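Local coordinates for protein iron transport multicopper oxidase FET3 (Saccharomyces cerevisiae, PDB 1ZPU) that oxidises ferrous iron to ferric iron with molecular oxygen, using four bound coppers, to feed high-affinity iron uptake in yeast, and also oxidises cuprous copper, at residues S153-Y158 / N329-A334; G196-Q201 / I465-L470; L297-L302 / I404-T409; A400-Q405 / E431-R436. One frame throughout, in Å; residues are numbered along the deposited sequence.

In the fold
The four contacts tie the cupredoxin-like domains of the oxidase together or build the third of them. Contact 2 is fully buried, about 9 Å from the chain's centre, and carries a type 1 copper ligand; contact 1, touching it through Phe154 and Met155, lies near the surface, about 23 Å out, and relies on apolar packing. Contacts 3 and 4, with centres about 20 and 23 Å from that of contact 2, are largely buried and share strand 401-406. Contact 4 is antiparallel strand pairing within a sheet, whereas contact 3 is charged, and a salt bridge from Asp299 to Arg436 joins the two. Contact 1 reaches the same sheet by its opposite outer strand, 332-336.

Contact 1: residues S153-Y158 / N329-A334; sequences SFMSVY and NGVNYA
Met155 and Val331 meet through aliphatic carbons, CG of Met155 lying 4.1 Å from CG2 of Val331 where the two side chains cross obliquely. The methionine chain is folded at both outer torsions (chi2 84°, chi3 74°), which keeps SD of Met155 beside the strand, 4.4 Å from O of Asn332. CB of Val331 also lies 4.1 Å from the backbone N of Ser156. Val157 extends the contact outward with a single branch, CG1, which lies anti to the carbonyl carbon of its own residue and rests against O of Asn329. CG1 of Val157 is also 3.9 Å from CA of Gly330. The other methyl of Val157, CG2, turns back over the centre of the Tyr158 ring, 3.7 Å above the plane. Gly330 has a positive phi (84°), a backbone shape that favours glycine.

Each segment shapes its own turn. OG of Ser156 accepts from the backbone N of Tyr158 in an ST turn, and OD1 of Asn329 accepts from N of Val331, 3.3 Å away and well above the carbonyl plane, in an Asx turn. ND2 of the same amide donates to OH of Tyr333, so both ends of the Asn329 amide are held and its rotation is fixed.

The contact joins the end of helix 147-154, in the second domain, to the start of strand 332-336, an outer strand paired with 316-326 in the third. Helix 466-470 packs next to it, Trp467 meeting Phe154 edge-to-face, while Gln471 just beyond donates to O of Asn332.

Contact 2: residues G196-Q201 / I465-L470; sequences GGFVSQ and IEWHLL. With CU1 (copper (I) ion), chain B.
Ile465 lies against Phe198 with its CG2 methyl 3.7 Å from CD1 of the phenylalanine, while its CG1 branch approaches the backbone O of Phe198. The same CG2 sits over the centre of the His468 imidazole, and CD1 of Ile465 comes within 3.7 Å of the copper, so this one side chain packs against both the loop and the metal site. Ile465 occupies the N-cap position of the short helix. Glu466 follows with the one hydrogen bond between the segments: its backbone N donates to O of Gly197 over 2.8 Å, meeting the carbonyl nearly along the C=O axis.

Trp467 then presents the edge of its indole to the face of Phe198 in a T-shaped stack, the five-membered ring 5.1 Å from the phenyl centroid and the planes at 86°. With CG anti to the backbone N (chi1 178°), Phe198 holds its ring across that edge, and CG2 of Val199 covers the opposite face. NE1 of Trp467 donates to OH of Tyr143. An alanine in place of Phe198 would probably leave the indole edge without its stacking face and open a gap beside Ile465, next to the copper ligand. His468 binds the type 1 copper through ND1 at 2.1 Å, together with His392 and Cys463, and its NE2 is hydrogen-bonded to Glu164.

The loop 196-201 runs from strand 187-194 to strand 201-205 of the second domain, its amides at Gly197, Phe198 and Val199 held by Glu141. Helix 466-470 follows strand 457-463, and Trp467 packs on Val147 and Leu150 of helix 147-154.

Contact 3: residues L297-L302 / I404-T409; sequences LDDFYL and IQRDRT. With NAG (2-acetamido-2-deoxy-beta-D-glucopyranose), chain I; NAG (2-acetamido-2-deoxy-beta-D-glucopyranose), chain C.
OD1 of Asp299 is gripped by both terminal nitrogens of Arg406, NH1 and NH2, each 3.1 Å from it and each with the oxygen in the guanidinium plane. The two bonds differ at the carboxylate: NH2 uses the syn lone pair, while NH1 comes from above the plane. OD2 of Asp299 turns to a second arginine, Arg436, in a further salt bridge. NH1 of Arg406 also pairs with OD1 of Asp298 at 2.7 Å, in the guanidinium plane, and that oxygen additionally takes the backbone N of Phe300 in an Asx turn. Two carboxylates thus share one guanidinium, which would probably favour the charged form of all three groups. NE of Arg406 donates to O of Tyr440, whose ring gives a cation-pi partner.

Phe300 packs on the strand beside this network. Its CG, anti to the backbone N (chi1 179°), carries the ring outward until the edge at CZ meets O of Ile404, 3.7 Å away, and CE1 meets CA of Gln405. Tyr301 lies between CD2 of Phe300 over one face and C6 of an N-acetylglucosamine over the other.

Segment 297-302 belongs to the long connection between strands 271-277 and 316-326. It bridges strand 218-225, touched by Leu297 and Leu302, and strand 401-406, where Ile404 and Gln405 form a classic beta bulge opposite Val448 of strand 446-452.

Contact 4: residues A400-Q405 / E431-R436; sequences AFQTIQ and EYPMRR
Phe401 and Arg436 form an antiparallel hydrogen-bonded pair: N of Phe401 donates to O of Arg436 over 2.9 Å, and N of Arg436 returns a bond to O of Phe401 at 3.2 Å. Thr403 N adds a straighter bond to O of Met434 (165°). NH2 of Arg436 reaches a carboxylate beyond the pair, that of Asp216, in a salt bridge.

Around this backbone frame, the Phe401 ring folds back over its own pair. Its CG sits between N and the carbonyl carbon (chi1 46°), placing O of Arg436 over the ring centre, 3.2 Å above the plane. A glycine at this position would probably uncover that carbonyl and leave a gap against Ile449 of the neighbouring strand and Leu439 of the other sheet. On the same face, SD and CE of Met434 run alongside OG1 of Thr403. On the other face, Gln402 and Arg435 lie side by side, CG of Gln402 4.0 Å from CG of Arg435. Their polar ends are bound to backbone at Tyr311 and Glu306. CG2 of Ile404 packs on CG of Pro433 at 3.9 Å.

Strand 434-436 is an outermost strand of its sheet, next to 401-406, an antiparallel edge pairing of the third cupredoxin beta-sandwich, with the Phe401 side chain about 6 Å from that of the type 2 copper ligand His395.

Contact 1: residues S153-Y158 / N329-A334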
# COMPACT_ATOMS: atom_id res chain seq x y z
N SER A 153 -9.30 7.49 20.14
CA SER A 153 -9.71 8.88 19.95
C SER A 153 -9.82 9.28 18.48
O SER A 153 -10.35 10.34 18.18
CB SER A 153 -8.80 9.85 20.72
OG SER A 153 -7.44 9.60 20.44
N PHE A 154 -9.35 8.43 17.56
CA PHE A 154 -9.54 8.70 16.14
C PHE A 154 -10.95 8.39 15.67
O PHE A 154 -11.59 9.20 15.01
CB PHE A 154 -8.55 7.92 15.27
CG PHE A 154 -8.80 8.05 13.81
CD1 PHE A 154 -8.88 9.32 13.21
CD2 PHE A 154 -8.95 6.92 13.01
CE1 PHE A 154 -9.11 9.46 11.84
CE2 PHE A 154 -9.17 7.04 11.64
CZ PHE A 154 -9.25 8.31 11.05
N MET A 155 -11.41 7.18 15.98
CA MET A 155 -12.75 6.75 15.64
C MET A 155 -13.62 7.02 16.86
O MET A 155 -13.93 6.12 17.63
CB MET A 155 -12.73 5.26 15.30
CG MET A 155 -13.50 4.93 14.03
SD MET A 155 -12.48 5.16 12.55
CE MET A 155 -11.44 3.72 12.75
N SER A 156 -14.01 8.28 17.02
CA SER A 156 -14.58 8.76 18.26
C SER A 156 -15.58 9.87 17.99
O SER A 156 -15.45 10.58 17.00
CB SER A 156 -13.45 9.30 19.15
OG SER A 156 -13.97 9.89 20.34
N VAL A 157 -16.57 10.01 18.87
CA VAL A 157 -17.51 11.12 18.80
C VAL A 157 -16.85 12.46 19.10
O VAL A 157 -17.38 13.51 18.75
CB VAL A 157 -18.70 10.95 19.77
CG1 VAL A 157 -19.74 10.03 19.18
CG2 VAL A 157 -18.23 10.46 21.12
N TYR A 158 -15.69 12.44 19.75
CA TYR A 158 -14.97 13.68 20.00
C TYR A 158 -14.00 14.01 18.85
O TYR A 158 -13.14 14.87 18.98
CB TYR A 158 -14.27 13.63 21.35
CG TYR A 158 -15.16 13.07 22.43
CD1 TYR A 158 -14.95 11.78 22.93
CD2 TYR A 158 -16.23 13.80 22.93
CE1 TYR A 158 -15.78 11.25 23.92
CE2 TYR A 158 -17.05 13.27 23.91
CZ TYR A 158 -16.82 11.99 24.40
OH TYR A 158 -17.63 11.46 25.38
N ASN A 329 -23.79 6.67 14.86
CA ASN A 329 -23.02 6.56 16.10
C ASN A 329 -22.10 7.76 16.35
O ASN A 329 -21.36 7.79 17.34
CB ASN A 329 -22.27 5.22 16.20
CG ASN A 329 -21.11 5.11 15.23
OD1 ASN A 329 -20.93 5.95 14.34
ND2 ASN A 329 -20.32 4.06 15.39
N GLY A 330 -22.17 8.75 15.46
CA GLY A 330 -21.46 10.02 15.64
C GLY A 330 -20.02 10.03 15.18
O GLY A 330 -19.37 11.08 15.19
N VAL A 331 -19.49 8.87 14.79
CA VAL A 331 -18.10 8.81 14.33
C VAL A 331 -18.01 9.02 12.83
O VAL A 331 -18.99 8.82 12.10
CB VAL A 331 -17.34 7.52 14.80
CG1 VAL A 331 -17.98 6.91 16.04
CG2 VAL A 331 -17.23 6.49 13.69
N ASN A 332 -16.84 9.43 12.37
CA ASN A 332 -16.61 9.77 10.98
C ASN A 332 -16.02 8.61 10.16
O ASN A 332 -14.92 8.14 10.45
CB ASN A 332 -15.73 11.01 10.89
CG ASN A 332 -15.64 11.57 9.50
OD1 ASN A 332 -14.64 11.38 8.80
ND2 ASN A 332 -16.69 12.26 9.08
N TYR A 333 -16.77 8.17 9.15
CA TYR A 333 -16.36 7.07 8.29
C TYR A 333 -15.95 7.53 6.89
O TYR A 333 -16.23 8.68 6.50
CB TYR A 333 -17.49 6.05 8.19
CG TYR A 333 -17.73 5.27 9.46
CD1 TYR A 333 -18.74 5.62 10.35
CD2 TYR A 333 -16.93 4.17 9.78
CE1 TYR A 333 -18.97 4.90 11.51
CE2 TYR A 333 -17.14 3.45 10.94
CZ TYR A 333 -18.16 3.81 11.81
OH TYR A 333 -18.36 3.09 12.97
N ALA A 334 -15.29 6.64 6.15
CA ALA A 334 -14.93 6.90 4.76
C ALA A 334 -15.79 6.06 3.82
O ALA A 334 -16.11 4.90 4.12
CB ALA A 334 -13.50 6.60 4.54

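Contact 2: residues G196-Q201 / I465-L470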
# COMPACT_ATOMS: atom_id res chain seq x y z
N GLY A 196 5.40 4.05 5.06
CA GLY A 196 4.65 4.77 6.07
C GLY A 196 3.19 4.36 6.06
O GLY A 196 2.73 3.63 5.18
N GLY A 197 2.46 4.83 7.07
CA GLY A 197 1.05 4.48 7.21
C GLY A 197 0.14 5.63 6.83
O GLY A 197 -1.07 5.46 6.67
N PHE A 198 0.70 6.81 6.66
CA PHE A 198 -0.13 7.99 6.49
C PHE A 198 0.44 8.93 5.44
O PHE A 198 -0.06 9.02 4.34
CB PHE A 198 -0.30 8.69 7.86
CG PHE A 198 -1.10 9.97 7.83
CD1 PHE A 198 -2.00 10.25 6.81
CD2 PHE A 198 -0.99 10.88 8.88
CE1 PHE A 198 -2.77 11.43 6.82
CE2 PHE A 198 -1.74 12.07 8.89
CZ PHE A 198 -2.62 12.34 7.86
N VAL A 199 1.53 9.59 5.79
CA VAL A 199 1.94 10.82 5.15
C VAL A 199 2.81 10.66 3.88
O VAL A 199 3.78 9.92 3.86
CB VAL A 199 2.61 11.66 6.26
CG1 VAL A 199 3.89 12.33 5.81
CG2 VAL A 199 1.62 12.61 6.86
N SER A 200 2.45 11.34 2.80
CA SER A 200 3.34 11.41 1.62
C SER A 200 4.63 12.17 1.94
O SER A 200 4.65 13.05 2.80
CB SER A 200 2.67 12.17 0.48
OG SER A 200 1.46 11.59 0.03
N GLN A 201 5.71 11.86 1.24
CA GLN A 201 6.95 12.58 1.51
C GLN A 201 7.59 13.09 0.25
O GLN A 201 7.53 12.44 -0.80
CB GLN A 201 7.95 11.68 2.21
CG GLN A 201 7.50 11.19 3.58
CD GLN A 201 8.64 10.56 4.34
OE1 GLN A 201 9.80 10.93 4.14
NE2 GLN A 201 8.33 9.61 5.19
N ILE A 465 -3.74 4.79 3.22
CA ILE A 465 -3.57 5.53 4.45
C ILE A 465 -4.30 4.75 5.51
O ILE A 465 -5.52 4.63 5.47
CB ILE A 465 -4.15 6.95 4.37
CG1 ILE A 465 -3.25 7.85 3.52
CG2 ILE A 465 -4.34 7.53 5.80
CD1 ILE A 465 -3.89 9.18 3.14
N GLU A 466 -3.55 4.23 6.47
CA GLU A 466 -4.08 3.30 7.45
C GLU A 466 -5.33 3.80 8.16
O GLU A 466 -6.26 3.03 8.42
CB GLU A 466 -2.97 2.95 8.43
CG GLU A 466 -2.09 1.82 7.90
CD GLU A 466 -2.79 0.45 8.00
OE1 GLU A 466 -2.97 -0.03 9.16
OE2 GLU A 466 -3.15 -0.12 6.93
N TRP A 467 -5.34 5.10 8.47
CA TRP A 467 -6.49 5.72 9.12
C TRP A 467 -7.73 5.64 8.24
O TRP A 467 -8.82 5.39 8.74
CB TRP A 467 -6.16 7.16 9.49
CG TRP A 467 -4.84 7.30 10.20
CD1 TRP A 467 -3.74 7.98 9.75
CD2 TRP A 467 -4.48 6.75 11.48
NE1 TRP A 467 -2.72 7.89 10.69
CE2 TRP A 467 -3.15 7.14 11.75
CE3 TRP A 467 -5.17 5.97 12.43
CZ2 TRP A 467 -2.48 6.77 12.92
CZ3 TRP A 467 -4.51 5.60 13.59
CH2 TRP A 467 -3.17 6.01 13.83
N HIS A 468 -7.56 5.84 6.94
CA HIS A 468 -8.69 5.85 6.04
C HIS A 468 -9.22 4.43 5.77
O HIS A 468 -10.43 4.23 5.57
CB HIS A 468 -8.34 6.59 4.74
CG HIS A 468 -7.96 8.03 4.96
ND1 HIS A 468 -7.39 8.80 3.97
CD2 HIS A 468 -8.05 8.82 6.05
CE1 HIS A 468 -7.16 10.01 4.44
NE2 HIS A 468 -7.55 10.05 5.70
N LEU A 469 -8.31 3.46 5.77
CA LEU A 469 -8.70 2.06 5.67
C LEU A 469 -9.48 1.65 6.92
O LEU A 469 -10.45 0.90 6.83
CB LEU A 469 -7.47 1.20 5.49
CG LEU A 469 -7.67 -0.30 5.27
CD1 LEU A 469 -8.50 -0.62 4.00
CD2 LEU A 469 -6.29 -0.98 5.25
N LEU A 470 -9.07 2.16 8.08
CA LEU A 470 -9.83 1.97 9.33
C LEU A 470 -11.20 2.59 9.26
O LEU A 470 -12.16 2.05 9.84
CB LEU A 470 -9.08 2.53 10.53
CG LEU A 470 -8.09 1.55 11.15
CD1 LEU A 470 -7.00 2.28 11.92
CD2 LEU A 470 -8.82 0.54 12.04
CU CU1 B . -7.22 8.18 1.99

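Contact 3: residues L297-L302 / I404-T409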
# COMPACT_ATOMS: atom_id res chain seq x y z
N LEU A 297 8.84 15.15 -9.82
CA LEU A 297 8.40 14.32 -10.94
C LEU A 297 6.93 13.89 -10.83
O LEU A 297 6.51 13.35 -9.83
CB LEU A 297 9.28 13.08 -11.03
CG LEU A 297 8.90 12.01 -12.05
CD1 LEU A 297 9.29 12.48 -13.44
CD2 LEU A 297 9.60 10.72 -11.67
N ASP A 298 6.16 14.14 -11.89
CA ASP A 298 4.80 13.60 -11.99
C ASP A 298 4.89 12.23 -12.65
O ASP A 298 5.11 12.11 -13.86
CB ASP A 298 3.86 14.54 -12.78
CG ASP A 298 2.41 14.08 -12.74
OD1 ASP A 298 2.15 12.92 -12.34
OD2 ASP A 298 1.51 14.88 -13.10
N ASP A 299 4.71 11.20 -11.83
CA ASP A 299 4.86 9.82 -12.25
C ASP A 299 3.90 9.42 -13.37
O ASP A 299 4.11 8.40 -14.02
CB ASP A 299 4.72 8.87 -11.07
CG ASP A 299 3.41 9.07 -10.31
OD1 ASP A 299 3.02 10.24 -10.09
OD2 ASP A 299 2.78 8.06 -9.91
N PHE A 300 2.87 10.23 -13.61
CA PHE A 300 1.92 9.98 -14.70
C PHE A 300 2.62 9.91 -16.07
O PHE A 300 2.18 9.17 -16.96
CB PHE A 300 0.81 11.05 -14.70
CG PHE A 300 -0.20 10.90 -15.80
CD1 PHE A 300 -1.40 10.22 -15.58
CD2 PHE A 300 0.03 11.44 -17.07
CE1 PHE A 300 -2.34 10.08 -16.61
CE2 PHE A 300 -0.89 11.29 -18.09
CZ PHE A 300 -2.09 10.60 -17.86
N TYR A 301 3.71 10.65 -16.23
CA TYR A 301 4.40 10.73 -17.52
C TYR A 301 5.56 9.74 -17.66
O TYR A 301 6.25 9.73 -18.69
CB TYR A 301 4.86 12.17 -17.78
CG TYR A 301 3.71 13.14 -17.94
CD1 TYR A 301 3.31 13.96 -16.89
CD2 TYR A 301 3.03 13.24 -19.15
CE1 TYR A 301 2.26 14.86 -17.03
CE2 TYR A 301 1.98 14.13 -19.31
CZ TYR A 301 1.60 14.93 -18.24
OH TYR A 301 0.55 15.81 -18.40
N LEU A 302 5.78 8.92 -16.63
CA LEU A 302 6.77 7.84 -16.71
C LEU A 302 6.44 6.84 -17.83
O LEU A 302 5.27 6.64 -18.19
CB LEU A 302 6.90 7.14 -15.36
CG LEU A 302 8.07 7.54 -14.45
CD1 LEU A 302 8.68 8.90 -14.77
CD2 LEU A 302 7.63 7.45 -13.00
N ILE A 404 -4.53 6.13 -16.88
CA ILE A 404 -4.88 6.82 -18.13
C ILE A 404 -5.35 8.27 -17.95
O ILE A 404 -5.26 9.09 -18.87
CB ILE A 404 -5.88 6.01 -18.98
CG1 ILE A 404 -7.25 5.96 -18.31
CG2 ILE A 404 -5.36 4.60 -19.22
CD1 ILE A 404 -8.34 5.63 -19.25
N GLN A 405 -5.86 8.59 -16.75
CA GLN A 405 -6.10 9.99 -16.35
C GLN A 405 -5.91 10.17 -14.85
O GLN A 405 -6.33 9.33 -14.05
CB GLN A 405 -7.50 10.49 -16.75
CG GLN A 405 -7.83 11.87 -16.15
CD GLN A 405 -8.98 12.59 -16.84
OE1 GLN A 405 -8.97 12.81 -18.05
NE2 GLN A 405 -9.97 12.99 -16.04
N ARG A 406 -5.27 11.28 -14.48
CA ARG A 406 -5.18 11.70 -13.10
C ARG A 406 -5.19 13.22 -13.05
O ARG A 406 -4.15 13.87 -13.18
CB ARG A 406 -3.91 11.16 -12.45
CG ARG A 406 -3.81 11.56 -11.00
CD ARG A 406 -2.46 12.12 -10.71
NE ARG A 406 -1.74 11.20 -9.86
CZ ARG A 406 -0.44 10.96 -9.94
NH1 ARG A 406 0.31 11.58 -10.84
NH2 ARG A 406 0.11 10.08 -9.09
N ASP A 407 -6.38 13.78 -12.85
CA ASP A 407 -6.60 15.22 -13.01
C ASP A 407 -5.83 16.07 -11.98
O ASP A 407 -5.33 15.54 -10.98
CB ASP A 407 -8.12 15.50 -13.00
CG ASP A 407 -8.51 16.74 -13.81
OD1 ASP A 407 -7.63 17.46 -14.33
OD2 ASP A 407 -9.73 16.99 -13.92
N ARG A 408 -5.73 17.37 -12.25
CA ARG A 408 -5.00 18.35 -11.43
C ARG A 408 -5.65 18.56 -10.06
O ARG A 408 -6.78 18.13 -9.83
CB ARG A 408 -4.93 19.70 -12.14
CG ARG A 408 -6.27 20.45 -12.21
CD ARG A 408 -6.13 21.77 -12.95
NE ARG A 408 -7.39 22.50 -13.07
CZ ARG A 408 -7.88 23.35 -12.16
NH1 ARG A 408 -7.23 23.58 -11.03
NH2 ARG A 408 -9.03 23.98 -12.38
N THR A 409 -4.95 19.25 -9.17
CA THR A 409 -5.52 19.63 -7.88
C THR A 409 -6.60 20.68 -8.07
O THR A 409 -6.42 21.64 -8.83
CB THR A 409 -4.44 20.09 -6.87
OG1 THR A 409 -3.74 18.94 -6.38
CG2 THR A 409 -5.06 20.84 -5.69
C1 NAG I . 10.07 12.67 -17.81
C2 NAG I . 9.39 12.00 -19.00
C3 NAG I . 8.64 13.01 -19.90
C4 NAG I . 8.01 14.24 -19.22
C5 NAG I . 8.60 14.53 -17.83
C6 NAG I . 7.59 15.19 -16.90
C7 NAG I . 10.58 9.92 -19.77
C8 NAG I . 9.87 9.04 -18.76
N2 NAG I . 10.38 11.25 -19.76
O3 NAG I . 7.60 12.36 -20.59
O4 NAG I . 8.21 15.32 -20.13
O5 NAG I . 9.02 13.35 -17.16
O6 NAG I . 7.90 14.93 -15.55
O7 NAG I . 11.34 9.40 -20.58
C1 NAG C . 7.24 16.41 -20.19
C2 NAG C . 6.71 16.67 -21.63
C3 NAG C . 5.21 16.33 -21.79
C4 NAG C . 4.32 16.88 -20.65
C5 NAG C . 5.20 17.37 -19.50
C6 NAG C . 4.43 17.71 -18.22
C7 NAG C . 7.91 18.52 -22.90
C8 NAG C . 8.79 19.67 -22.37
N2 NAG C . 6.96 18.06 -22.06
O3 NAG C . 5.02 14.93 -21.87
O4 NAG C . 3.49 17.91 -21.15
O5 NAG C . 6.17 16.36 -19.25
O6 NAG C . 5.27 18.46 -17.37
O7 NAG C . 8.08 18.08 -24.06

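Contact 4: residues A400-Q405 / E431-R436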
# COMPACT_ATOMS: atom_id res chain seq x y z
N ALA A 400 -0.89 -4.58 -11.59
CA ALA A 400 -0.36 -3.26 -11.86
C ALA A 400 -1.27 -2.67 -12.94
O ALA A 400 -1.40 -3.23 -14.03
CB ALA A 400 1.07 -3.35 -12.35
N PHE A 401 -1.91 -1.55 -12.65
CA PHE A 401 -2.89 -0.97 -13.57
C PHE A 401 -2.29 0.09 -14.49
O PHE A 401 -1.23 0.63 -14.21
CB PHE A 401 -4.06 -0.37 -12.80
CG PHE A 401 -3.64 0.45 -11.63
CD1 PHE A 401 -3.70 -0.08 -10.35
CD2 PHE A 401 -3.16 1.74 -11.81
CE1 PHE A 401 -3.29 0.68 -9.25
CE2 PHE A 401 -2.75 2.50 -10.73
CZ PHE A 401 -2.82 1.98 -9.44
N GLN A 402 -3.00 0.40 -15.57
CA GLN A 402 -2.65 1.51 -16.45
C GLN A 402 -3.30 2.79 -15.93
O GLN A 402 -4.51 2.84 -15.73
CB GLN A 402 -3.12 1.27 -17.89
CG GLN A 402 -2.60 -0.03 -18.50
CD GLN A 402 -2.82 -0.13 -20.01
OE1 GLN A 402 -3.75 0.47 -20.56
NE2 GLN A 402 -1.97 -0.92 -20.68
N THR A 403 -2.49 3.83 -15.72
CA THR A 403 -3.00 5.13 -15.31
C THR A 403 -3.26 5.95 -16.55
O THR A 403 -2.32 6.43 -17.20
CB THR A 403 -1.97 5.88 -14.45
OG1 THR A 403 -1.57 5.06 -13.35
CG2 THR A 403 -2.58 7.16 -13.91
N ILE A 404 -4.53 6.13 -16.88
CA ILE A 404 -4.88 6.82 -18.13
C ILE A 404 -5.35 8.27 -17.95
O ILE A 404 -5.26 9.09 -18.87
CB ILE A 404 -5.88 6.01 -18.98
CG1 ILE A 404 -7.25 5.96 -18.31
CG2 ILE A 404 -5.36 4.60 -19.22
CD1 ILE A 404 -8.34 5.63 -19.25
N GLN A 405 -5.86 8.59 -16.75
CA GLN A 405 -6.10 9.99 -16.35
C GLN A 405 -5.91 10.17 -14.85
O GLN A 405 -6.33 9.33 -14.05
CB GLN A 405 -7.50 10.49 -16.75
CG GLN A 405 -7.83 11.87 -16.15
CD GLN A 405 -8.98 12.59 -16.84
OE1 GLN A 405 -8.97 12.81 -18.05
NE2 GLN A 405 -9.97 12.99 -16.04
N GLU A 431 -1.17 7.07 -25.21
CA GLU A 431 -1.11 5.88 -26.05
C GLU A 431 -0.49 4.69 -25.32
O GLU A 431 -0.94 3.55 -25.48
CB GLU A 431 -0.33 6.17 -27.31
CG GLU A 431 -1.07 7.02 -28.33
CD GLU A 431 -0.30 7.18 -29.62
OE1 GLU A 431 0.95 7.08 -29.59
OE2 GLU A 431 -0.93 7.40 -30.67
N TYR A 432 0.55 4.97 -24.53
CA TYR A 432 1.26 3.96 -23.76
C TYR A 432 1.31 4.37 -22.29
O TYR A 432 2.31 4.94 -21.83
CB TYR A 432 2.67 3.75 -24.31
CG TYR A 432 2.69 3.23 -25.72
CD1 TYR A 432 2.84 4.09 -26.81
CD2 TYR A 432 2.54 1.86 -25.97
CE1 TYR A 432 2.84 3.61 -28.10
CE2 TYR A 432 2.55 1.37 -27.26
CZ TYR A 432 2.70 2.25 -28.33
OH TYR A 432 2.70 1.75 -29.61
N PRO A 433 0.22 4.08 -21.53
CA PRO A 433 0.06 4.61 -20.18
C PRO A 433 1.09 4.07 -19.22
O PRO A 433 1.61 2.97 -19.41
CB PRO A 433 -1.32 4.09 -19.76
CG PRO A 433 -1.99 3.68 -21.01
CD PRO A 433 -0.90 3.21 -21.90
N MET A 434 1.37 4.86 -18.19
CA MET A 434 2.19 4.43 -17.08
C MET A 434 1.48 3.28 -16.37
O MET A 434 0.26 3.16 -16.46
CB MET A 434 2.43 5.62 -16.15
CG MET A 434 3.07 5.30 -14.83
SD MET A 434 1.84 4.95 -13.56
CE MET A 434 1.45 6.57 -12.91
N ARG A 435 2.24 2.44 -15.67
CA ARG A 435 1.70 1.34 -14.90
C ARG A 435 2.31 1.29 -13.50
O ARG A 435 3.53 1.46 -13.35
CB ARG A 435 1.95 0.02 -15.62
CG ARG A 435 0.79 -0.49 -16.42
CD ARG A 435 1.24 -0.99 -17.78
NE ARG A 435 2.36 -1.92 -17.72
CZ ARG A 435 3.34 -1.96 -18.61
NH1 ARG A 435 3.33 -1.11 -19.63
NH2 ARG A 435 4.33 -2.83 -18.49
N ARG A 436 1.47 1.06 -12.49
CA ARG A 436 1.92 0.86 -11.12
C ARG A 436 0.81 0.25 -10.27
O ARG A 436 -0.27 -0.04 -10.80
CB ARG A 436 2.43 2.17 -10.51
CG ARG A 436 1.42 3.32 -10.35
CD ARG A 436 2.12 4.59 -9.85
NE ARG A 436 3.17 4.24 -8.89
CZ ARG A 436 4.14 5.05 -8.49
NH1 ARG A 436 4.23 6.28 -8.95
NH2 ARG A 436 5.02 4.61 -7.61